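PDB 4QO6: adenylate cyclase-like protein from Chlamydia trachomatis, which forms part of the inner-membrane ring of the type III secretion system, this chain being a piece of its periplasmic region. Local coordinates for residues G34-K48 against F60-E72. Numbering follows the deposited sequence.
Sequences GQLFLIGHVRNSIDK and FVKSVDDNVIDDE
His41 ND1 gives a nearly straight hydrogen bond to Asp71 OD1 (2.6 Å), which receives it on its syn lone pair and lies in the plane of the imidazole; Gly99 N holds the other carboxylate oxygen, OD2. With CG beside its backbone N (chi1 -60°), His41 sets its ring alongside Ile69, whose CG1 covers one face. Lys48 NZ and Asp66 OD2 form a salt bridge from opposite directions, modelled too short for its exact geometry to be trusted, while Asp66 OD1 accepts from Val68 N (3.0 Å) in an Asx turn. Gln35 NE2 donates to Ser63 OG (2.7 Å), the hydroxyl oxygen lying 20° out of the Gln35 amide plane. One water links Asn44 ND2 to Glu72 OE2; another bridges Ser45 N, Asp70 OD2 and Glu72 OE1. Asn44 N-caps its helix, OD1 accepting from Asp47 N; Asp70 N-caps the next, but its bond from Glu72 N is weak.

Between strands 35-39 and 63-70 the backbone bonds run in parallel register, Leu36 N to Ser63 O (2.7 Å) and Asp65 N to Leu36 O being typical. Beyond Gly40, where the chain turns a corner, Val42 N continues the pairing to Ile69 O (2.9 Å). Phe37 lies beside Asp65, ring and carboxylate planes 51° apart. On the opposite face Val68 CG2 packs on Leu38 CB, and Val68 CG1 on Val42 CG1 (3.8 Å), while Val42 and Val64 also touch helix 45-56. Strand 41-42, that helix and strand 63-70 form a beta-alpha-beta unit within the BON-like PD1 domain of CdsD.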
ATOM      1  N   GLY A  34      37.582  20.376 -12.001  1.00 46.09           N
ATOM      2  CA  GLY A  34      37.334  19.775 -10.684  1.00 44.08           C
ATOM      3  C   GLY A  34      35.872  19.660 -10.244  1.00 38.78           C
ATOM      4  O   GLY A  34      35.596  19.471  -9.063  1.00 31.81           O
ATOM      5  N   GLN A  35      34.955  19.760 -11.199  1.00 33.68           N
ATOM      6  CA  GLN A  35      33.535  19.782 -10.919  1.00 37.54           C
ATOM      7  C   GLN A  35      32.926  18.382 -10.872  1.00 32.13           C
ATOM      8  O   GLN A  35      33.107  17.584 -11.802  1.00 33.88           O
ATOM      9  CB  GLN A  35      32.784  20.598 -11.978  1.00 43.35           C
ATOM     10  CG  GLN A  35      31.278  20.481 -11.801  1.00 48.76           C
ATOM     11  CD  GLN A  35      30.548  21.722 -12.237  1.00 53.81           C
ATOM     12  OE1 GLN A  35      30.099  21.829 -13.377  1.00 52.96           O
ATOM     13  NE2 GLN A  35      30.439  22.681 -11.330  1.00 58.20           N
ATOM     14  N   LEU A  36      32.199  18.105  -9.798  1.00 27.78           N
ATOM     15  CA  LEU A  36      31.417  16.864  -9.687  1.00 28.00           C
ATOM     16  C   LEU A  36      29.955  17.163  -9.956  1.00 27.53           C
ATOM     17  O   LEU A  36      29.352  18.025  -9.323  1.00 31.92           O
ATOM     18  CB  LEU A  36      31.580  16.251  -8.302  1.00 25.38           C
ATOM     19  CG  LEU A  36      31.022  14.853  -8.026  1.00 24.48           C
ATOM     20  CD1 LEU A  36      31.748  13.749  -8.734  1.00 24.04           C
ATOM     21  CD2 LEU A  36      31.055  14.555  -6.544  1.00 24.78           C
ATOM     22  N   PHE A  37      29.374  16.441 -10.889  1.00 26.27           N
ATOM     23  CA  PHE A  37      27.948  16.519 -11.116  1.00 23.71           C
ATOM     24  C   PHE A  37      27.294  15.263 -10.542  1.00 20.72           C
ATOM     25  O   PHE A  37      27.636  14.170 -10.938  1.00 20.53           O
ATOM     26  CB  PHE A  37      27.735  16.613 -12.621  1.00 25.96           C
ATOM     27  CG  PHE A  37      26.304  16.525 -13.067  1.00 25.99           C
ATOM     28  CD1 PHE A  37      25.757  15.332 -13.396  1.00 28.33           C
ATOM     29  CD2 PHE A  37      25.567  17.649 -13.271  1.00 31.04           C
ATOM     30  CE1 PHE A  37      24.455  15.236 -13.870  1.00 31.19           C
ATOM     31  CE2 PHE A  37      24.264  17.581 -13.763  1.00 31.18           C
ATOM     32  CZ  PHE A  37      23.702  16.359 -14.048  1.00 29.15           C
ATOM     33  N   LEU A  38      26.367  15.422  -9.605  1.00 19.34           N
ATOM     34  CA  LEU A  38      25.640  14.317  -9.000  1.00 19.18           C
ATOM     35  C   LEU A  38      24.164  14.284  -9.425  1.00 20.75           C
ATOM     36  O   LEU A  38      23.481  15.332  -9.375  1.00 18.25           O
ATOM     37  CB  LEU A  38      25.607  14.530  -7.504  1.00 20.67           C
ATOM     38  CG  LEU A  38      26.936  14.444  -6.760  1.00 23.98           C
ATOM     39  CD1 LEU A  38      26.738  14.676  -5.267  1.00 23.93           C
ATOM     40  CD2 LEU A  38      27.541  13.065  -7.031  1.00 23.83           C
ATOM     41  N   ILE A  39      23.672  13.078  -9.704  1.00 20.68           N
ATOM     42  CA  ILE A  39      22.254  12.837  -9.953  1.00 21.62           C
ATOM     43  C   ILE A  39      21.757  11.587  -9.238  1.00 19.50           C
ATOM     44  O   ILE A  39      22.568  10.747  -8.824  1.00 19.36           O
ATOM     45  CB  ILE A  39      21.980  12.810 -11.496  1.00 24.39           C
ATOM     46  CG1 ILE A  39      20.493  13.005 -11.802  1.00 30.01           C
ATOM     47  CG2 ILE A  39      22.429  11.537 -12.180  1.00 24.13           C
ATOM     48  CD1 ILE A  39      20.237  13.324 -13.269  1.00 31.13           C
ATOM     49  N   GLY A  40      20.437  11.481  -9.052  1.00 17.82           N
ATOM     50  CA  GLY A  40      19.738  10.267  -8.515  1.00 16.42           C
ATOM     51  C   GLY A  40      18.862  10.620  -7.306  1.00 17.67           C
ATOM     52  O   GLY A  40      18.395  11.735  -7.257  1.00 22.69           O
ATOM     53  N   HIS A  41      18.622   9.682  -6.360  1.00 17.62           N
ATOM     54  CA  HIS A  41      17.711   9.802  -5.214  1.00 15.04           C
ATOM     55  C   HIS A  41      18.419   9.456  -3.887  1.00 17.08           C
ATOM     56  O   HIS A  41      19.228   8.481  -3.838  1.00 14.07           O
ATOM     57  CB  HIS A  41      16.570   8.781  -5.353  1.00 15.75           C
ATOM     58  CG  HIS A  41      15.742   8.966  -6.591  1.00 19.48           C
ATOM     59  ND1 HIS A  41      14.531   9.619  -6.594  1.00 19.28           N
ATOM     60  CD2 HIS A  41      15.984   8.618  -7.873  1.00 20.88           C
ATOM     61  CE1 HIS A  41      14.058   9.655  -7.825  1.00 22.49           C
ATOM     62  NE2 HIS A  41      14.923   9.043  -8.618  1.00 22.83           N
ATOM     63  N   VAL A  42      18.040  10.178  -2.830  1.00 16.91           N
ATOM     64  CA  VAL A  42      18.311   9.798  -1.444  1.00 20.14           C
ATOM     65  C   VAL A  42      17.009   9.756  -0.671  1.00 20.83           C
ATOM     66  O   VAL A  42      16.001  10.364  -1.087  1.00 17.97           O
ATOM     67  CB  VAL A  42      19.336  10.732  -0.718  1.00 19.22           C
ATOM     68  CG1 VAL A  42      20.689  10.707  -1.417  1.00 20.51           C
ATOM     69  CG2 VAL A  42      18.847  12.134  -0.703  1.00 19.78           C
ATOM     70  N   ARG A  43      17.027   9.016   0.448  1.00 22.91           N
ATOM     71  CA  ARG A  43      15.838   8.899   1.379  1.00 27.43           C
ATOM     72  C   ARG A  43      15.262  10.272   1.843  1.00 25.23           C
ATOM     73  O   ARG A  43      14.051  10.467   1.791  1.00 24.54           O
ATOM     74  CB  ARG A  43      16.249   8.056   2.599  1.00 33.49           C
ATOM     75  CG  ARG A  43      15.153   7.807   3.634  1.00 44.78           C
ATOM     76  CD  ARG A  43      15.580   6.886   4.751  1.00 48.84           C
ATOM     77  NE  ARG A  43      16.783   7.422   5.410  1.00 63.01           N
ATOM     78  CZ  ARG A  43      17.250   7.056   6.607  1.00 64.24           C
ATOM     79  NH1 ARG A  43      16.618   6.151   7.362  1.00 65.08           N
ATOM     80  NH2 ARG A  43      18.349   7.646   7.066  1.00 69.90           N
ATOM     81  N   ASN A  44      16.142  11.227   2.249  1.00 24.41           N
ATOM     82  CA  ASN A  44      15.728  12.531   2.799  1.00 22.93           C
ATOM     83  C   ASN A  44      16.810  13.605   2.837  1.00 23.34           C
ATOM     84  O   ASN A  44      17.956  13.331   2.562  1.00 24.03           O
ATOM     85  CB  ASN A  44      15.113  12.360   4.197  1.00 25.15           C
ATOM     86  CG  ASN A  44      16.083  11.787   5.231  1.00 26.90           C
ATOM     87  OD1 ASN A  44      17.232  12.197   5.353  1.00 26.28           O
ATOM     88  ND2 ASN A  44      15.600  10.865   5.993  1.00 27.41           N
ATOM     89  N   SER A  45      16.436  14.860   3.088  1.00 22.01           N
ATOM     90  CA  SER A  45      17.406  15.931   3.161  1.00 20.46           C
ATOM     91  C   SER A  45      18.567  15.678   4.181  1.00 19.49           C
ATOM     92  O   SER A  45      19.622  16.278   4.052  1.00 17.02           O
ATOM     93  CB  SER A  45      16.738  17.217   3.505  1.00 20.21           C
ATOM     94  OG  SER A  45      15.954  17.039   4.668  1.00 25.23           O
ATOM     95  N   ILE A  46      18.382  14.839   5.184  1.00 21.00           N
ATOM     96  CA  ILE A  46      19.516  14.496   6.114  1.00 21.63           C
ATOM     97  C   ILE A  46      20.527  13.666   5.339  1.00 20.61           C
ATOM     98  O   ILE A  46      21.664  14.099   5.201  1.00 19.94           O
ATOM     99  CB  ILE A  46      19.050  13.814   7.404  1.00 25.09           C
ATOM    100  CG1 ILE A  46      18.098  14.750   8.140  1.00 28.16           C
ATOM    101  CG2 ILE A  46      20.235  13.400   8.316  1.00 25.10           C
ATOM    102  CD1 ILE A  46      17.368  14.089   9.284  1.00 29.27           C
ATOM    103  N   ASP A  47      20.110  12.560   4.707  1.00 20.53           N
ATOM    104  CA  ASP A  47      21.007  11.853   3.831  1.00 22.60           C
ATOM    105  C   ASP A  47      21.646  12.738   2.742  1.00 23.65           C
ATOM    106  O   ASP A  47      22.808  12.568   2.390  1.00 21.78           O
ATOM    107  CB  ASP A  47      20.340  10.610   3.222  1.00 28.40           C
ATOM    108  CG  ASP A  47      19.841   9.624   4.286  1.00 38.74           C
ATOM    109  OD1 ASP A  47      20.169   9.766   5.500  1.00 49.72           O
ATOM    110  OD2 ASP A  47      19.131   8.661   3.931  1.00 51.89           O
ATOM    111  N   LYS A  48      20.902  13.701   2.191  1.00 25.07           N
ATOM    112  CA  LYS A  48      21.433  14.525   1.151  1.00 25.89           C
ATOM    113  C   LYS A  48      22.606  15.353   1.685  1.00 28.42           C
ATOM    114  O   LYS A  48      23.624  15.524   1.024  1.00 23.88           O
ATOM    115  CB  LYS A  48      20.338  15.419   0.645  1.00 28.37           C
ATOM    116  CG  LYS A  48      20.657  16.216  -0.614  1.00 32.57           C
ATOM    117  CD  LYS A  48      19.281  16.603  -1.187  1.00 36.35           C
ATOM    118  CE  LYS A  48      19.325  17.171  -2.566  1.00 37.52           C
ATOM    119  NZ  LYS A  48      20.216  18.336  -2.535  1.00 41.11           N
ATOM    120  N   PHE A  60      40.194  16.857  -4.287  1.00 34.62           N
ATOM    121  CA  PHE A  60      40.193  17.104  -5.757  1.00 34.06           C
ATOM    122  C   PHE A  60      38.853  17.630  -6.343  1.00 33.08           C
ATOM    123  O   PHE A  60      38.759  17.956  -7.532  1.00 37.67           O
ATOM    124  CB  PHE A  60      40.650  15.836  -6.496  1.00 33.28           C
ATOM    125  CG  PHE A  60      39.861  14.600  -6.145  1.00 33.00           C
ATOM    126  CD1 PHE A  60      38.667  14.327  -6.772  1.00 33.69           C
ATOM    127  CD2 PHE A  60      40.322  13.712  -5.200  1.00 33.62           C
ATOM    128  CE1 PHE A  60      37.945  13.198  -6.461  1.00 34.99           C
ATOM    129  CE2 PHE A  60      39.592  12.589  -4.855  1.00 34.44           C
ATOM    130  CZ  PHE A  60      38.410  12.319  -5.496  1.00 33.71           C
ATOM    131  N   VAL A  61      37.823  17.716  -5.503  1.00 31.49           N
ATOM    132  CA  VAL A  61      36.507  18.181  -5.915  1.00 31.80           C
ATOM    133  C   VAL A  61      36.406  19.630  -5.475  1.00 32.60           C
ATOM    134  O   VAL A  61      36.449  19.932  -4.258  1.00 32.47           O
ATOM    135  CB  VAL A  61      35.365  17.321  -5.318  1.00 29.34           C
ATOM    136  CG1 VAL A  61      34.018  17.984  -5.542  1.00 28.31           C
ATOM    137  CG2 VAL A  61      35.373  15.922  -5.952  1.00 28.37           C
ATOM    138  N   LYS A  62      36.306  20.499  -6.478  1.00 30.40           N
ATOM    139  CA  LYS A  62      36.273  21.937  -6.301  1.00 34.56           C
ATOM    140  C   LYS A  62      34.875  22.425  -6.277  1.00 38.21           C
ATOM    141  O   LYS A  62      34.582  23.360  -5.505  1.00 43.04           O
ATOM    142  CB  LYS A  62      36.997  22.640  -7.430  1.00 37.85           C
ATOM    143  CG  LYS A  62      38.442  22.200  -7.609  1.00 43.06           C
ATOM    144  CD  LYS A  62      39.245  22.426  -6.334  1.00 48.09           C
ATOM    145  CE  LYS A  62      40.581  21.691  -6.369  1.00 51.11           C
ATOM    146  NZ  LYS A  62      40.998  21.410  -4.972  1.00 51.20           N
ATOM    147  N   SER A  63      34.003  21.837  -7.106  1.00 31.85           N
ATOM    148  CA  SER A  63      32.585  22.163  -6.992  1.00 32.40           C
ATOM    149  C   SER A  63      31.665  20.961  -7.209  1.00 28.24           C
ATOM    150  O   SER A  63      32.063  19.951  -7.803  1.00 23.74           O
ATOM    151  CB  SER A  63      32.222  23.269  -7.976  1.00 34.23           C
ATOM    152  OG  SER A  63      32.219  22.765  -9.284  1.00 37.61           O
ATOM    153  N   VAL A  64      30.456  21.093  -6.683  1.00 26.86           N
ATOM    154  CA  VAL A  64      29.436  20.069  -6.776  1.00 29.26           C
ATOM    155  C   VAL A  64      28.165  20.633  -7.468  1.00 28.70           C
ATOM    156  O   VAL A  64      27.641  21.640  -7.048  1.00 25.66           O
ATOM    157  CB  VAL A  64      29.113  19.525  -5.395  1.00 30.96           C
ATOM    158  CG1 VAL A  64      28.020  18.469  -5.500  1.00 31.71           C
ATOM    159  CG2 VAL A  64      30.393  18.914  -4.747  1.00 32.05           C
ATOM    160  N   ASP A  65      27.747  20.014  -8.564  1.00 26.00           N
ATOM    161  CA  ASP A  65      26.506  20.338  -9.198  1.00 26.64           C
ATOM    162  C   ASP A  65      25.479  19.261  -8.748  1.00 25.08           C
ATOM    163  O   ASP A  65      25.452  18.125  -9.216  1.00 23.81           O
ATOM    164  CB  ASP A  65      26.680  20.403 -10.737  1.00 28.72           C
ATOM    165  CG  ASP A  65      25.400  20.886 -11.453  1.00 32.03           C
ATOM    166  OD1 ASP A  65      24.294  20.427 -11.121  1.00 32.75           O
ATOM    167  OD2 ASP A  65      25.471  21.755 -12.328  1.00 35.07           O
ATOM    168  N   ASP A  66      24.597  19.657  -7.856  1.00 27.62           N
ATOM    169  CA  ASP A  66      23.754  18.711  -7.109  1.00 30.11           C
ATOM    170  C   ASP A  66      22.370  18.588  -7.703  1.00 29.32           C
ATOM    171  O   ASP A  66      21.569  19.518  -7.573  1.00 28.35           O
ATOM    172  CB  ASP A  66      23.643  19.186  -5.648  1.00 30.96           C
ATOM    173  CG  ASP A  66      22.494  18.533  -4.914  1.00 33.77           C
ATOM    174  OD1 ASP A  66      22.050  17.476  -5.341  1.00 32.82           O
ATOM    175  OD2 ASP A  66      22.006  19.100  -3.909  1.00 44.62           O
ATOM    176  N   ASN A  67      22.084  17.455  -8.337  1.00 28.63           N
ATOM    177  CA  ASN A  67      20.757  17.187  -8.918  1.00 27.13           C
ATOM    178  C   ASN A  67      20.099  15.933  -8.302  1.00 25.20           C
ATOM    179  O   ASN A  67      19.449  15.099  -8.954  1.00 24.92           O
ATOM    180  CB  ASN A  67      20.922  17.050 -10.402  1.00 27.46           C
ATOM    181  CG  ASN A  67      21.505  18.296 -11.022  1.00 32.95           C
ATOM    182  OD1 ASN A  67      20.760  19.199 -11.413  1.00 41.96           O
ATOM    183  ND2 ASN A  67      22.820  18.353 -11.154  1.00 30.12           N
ATOM    184  N   VAL A  68      20.308  15.782  -7.016  1.00 23.42           N
ATOM    185  CA  VAL A  68      19.842  14.615  -6.325  1.00 24.54           C
ATOM    186  C   VAL A  68      18.459  14.942  -5.742  1.00 20.83           C
ATOM    187  O   VAL A  68      18.299  15.944  -5.094  1.00 21.43           O
ATOM    188  CB  VAL A  68      20.815  14.255  -5.186  1.00 25.15           C
ATOM    189  CG1 VAL A  68      20.272  13.087  -4.382  1.00 25.97           C
ATOM    190  CG2 VAL A  68      22.172  13.900  -5.734  1.00 25.97           C
ATOM    191  N   ILE A  69      17.508  14.082  -5.983  1.00 20.49           N
ATOM    192  CA  ILE A  69      16.147  14.142  -5.455  1.00 21.83           C
ATOM    193  C   ILE A  69      16.045  13.670  -3.987  1.00 23.16           C
ATOM    194  O   ILE A  69      16.518  12.571  -3.615  1.00 22.38           O
ATOM    195  CB  ILE A  69      15.245  13.222  -6.302  1.00 23.51           C
ATOM    196  CG1 ILE A  69      15.313  13.583  -7.824  1.00 24.50           C
ATOM    197  CG2 ILE A  69      13.832  13.229  -5.798  1.00 22.65           C
ATOM    198  CD1 ILE A  69      15.195  15.075  -8.121  1.00 26.20           C
ATOM    199  N   ASP A  70      15.416  14.499  -3.163  1.00 20.93           N
ATOM    200  CA  ASP A  70      15.024  14.146  -1.811  1.00 21.22           C
ATOM    201  C   ASP A  70      13.644  13.437  -1.893  1.00 20.09           C
ATOM    202  O   ASP A  70      12.592  14.044  -2.094  1.00 20.34           O
ATOM    203  CB  ASP A  70      14.982  15.430  -0.992  1.00 21.33           C
ATOM    204  CG  ASP A  70      14.337  15.258   0.384  1.00 22.42           C
ATOM    205  OD1 ASP A  70      13.804  14.177   0.650  1.00 22.84           O
ATOM    206  OD2 ASP A  70      14.402  16.224   1.203  1.00 24.20           O
ATOM    207  N   ASP A  71      13.646  12.131  -1.821  1.00 19.82           N
ATOM    208  CA  ASP A  71      12.415  11.378  -2.019  1.00 20.31           C
ATOM    209  C   ASP A  71      11.338  11.738  -0.993  1.00 23.01           C
ATOM    210  O   ASP A  71      10.142  11.697  -1.325  1.00 22.09           O
ATOM    211  CB  ASP A  71      12.688   9.890  -2.022  1.00 20.11           C
ATOM    212  CG  ASP A  71      13.409   9.415  -3.273  1.00 20.23           C
ATOM    213  OD1 ASP A  71      13.486  10.151  -4.273  1.00 21.98           O
ATOM    214  OD2 ASP A  71      13.875   8.263  -3.287  1.00 20.14           O
ATOM    215  N   GLU A  72      11.744  12.125   0.223  1.00 20.55           N
ATOM    216  CA  GLU A  72      10.774  12.491   1.290  1.00 20.70           C
ATOM    217  C   GLU A  72       9.934  13.725   0.922  1.00 21.20           C
ATOM    218  O   GLU A  72       8.749  13.753   1.182  1.00 20.86           O
ATOM    219  CB  GLU A  72      11.512  12.733   2.619  1.00 20.24           C
ATOM    220  CG  GLU A  72      10.679  12.809   3.856  1.00 20.09           C
ATOM    221  CD  GLU A  72      11.499  13.172   5.125  1.00 20.96           C
ATOM    222  OE1 GLU A  72      12.134  14.297   5.257  1.00 19.18           O
ATOM    223  OE2 GLU A  72      11.500  12.288   5.996  1.00 19.21           O
TER
HETATM  224  O   HOH W   1      12.911   9.924   5.874  1.00 37.72           O
HETATM  225  O   HOH W   2      13.820  15.545   3.821  1.00 20.35           O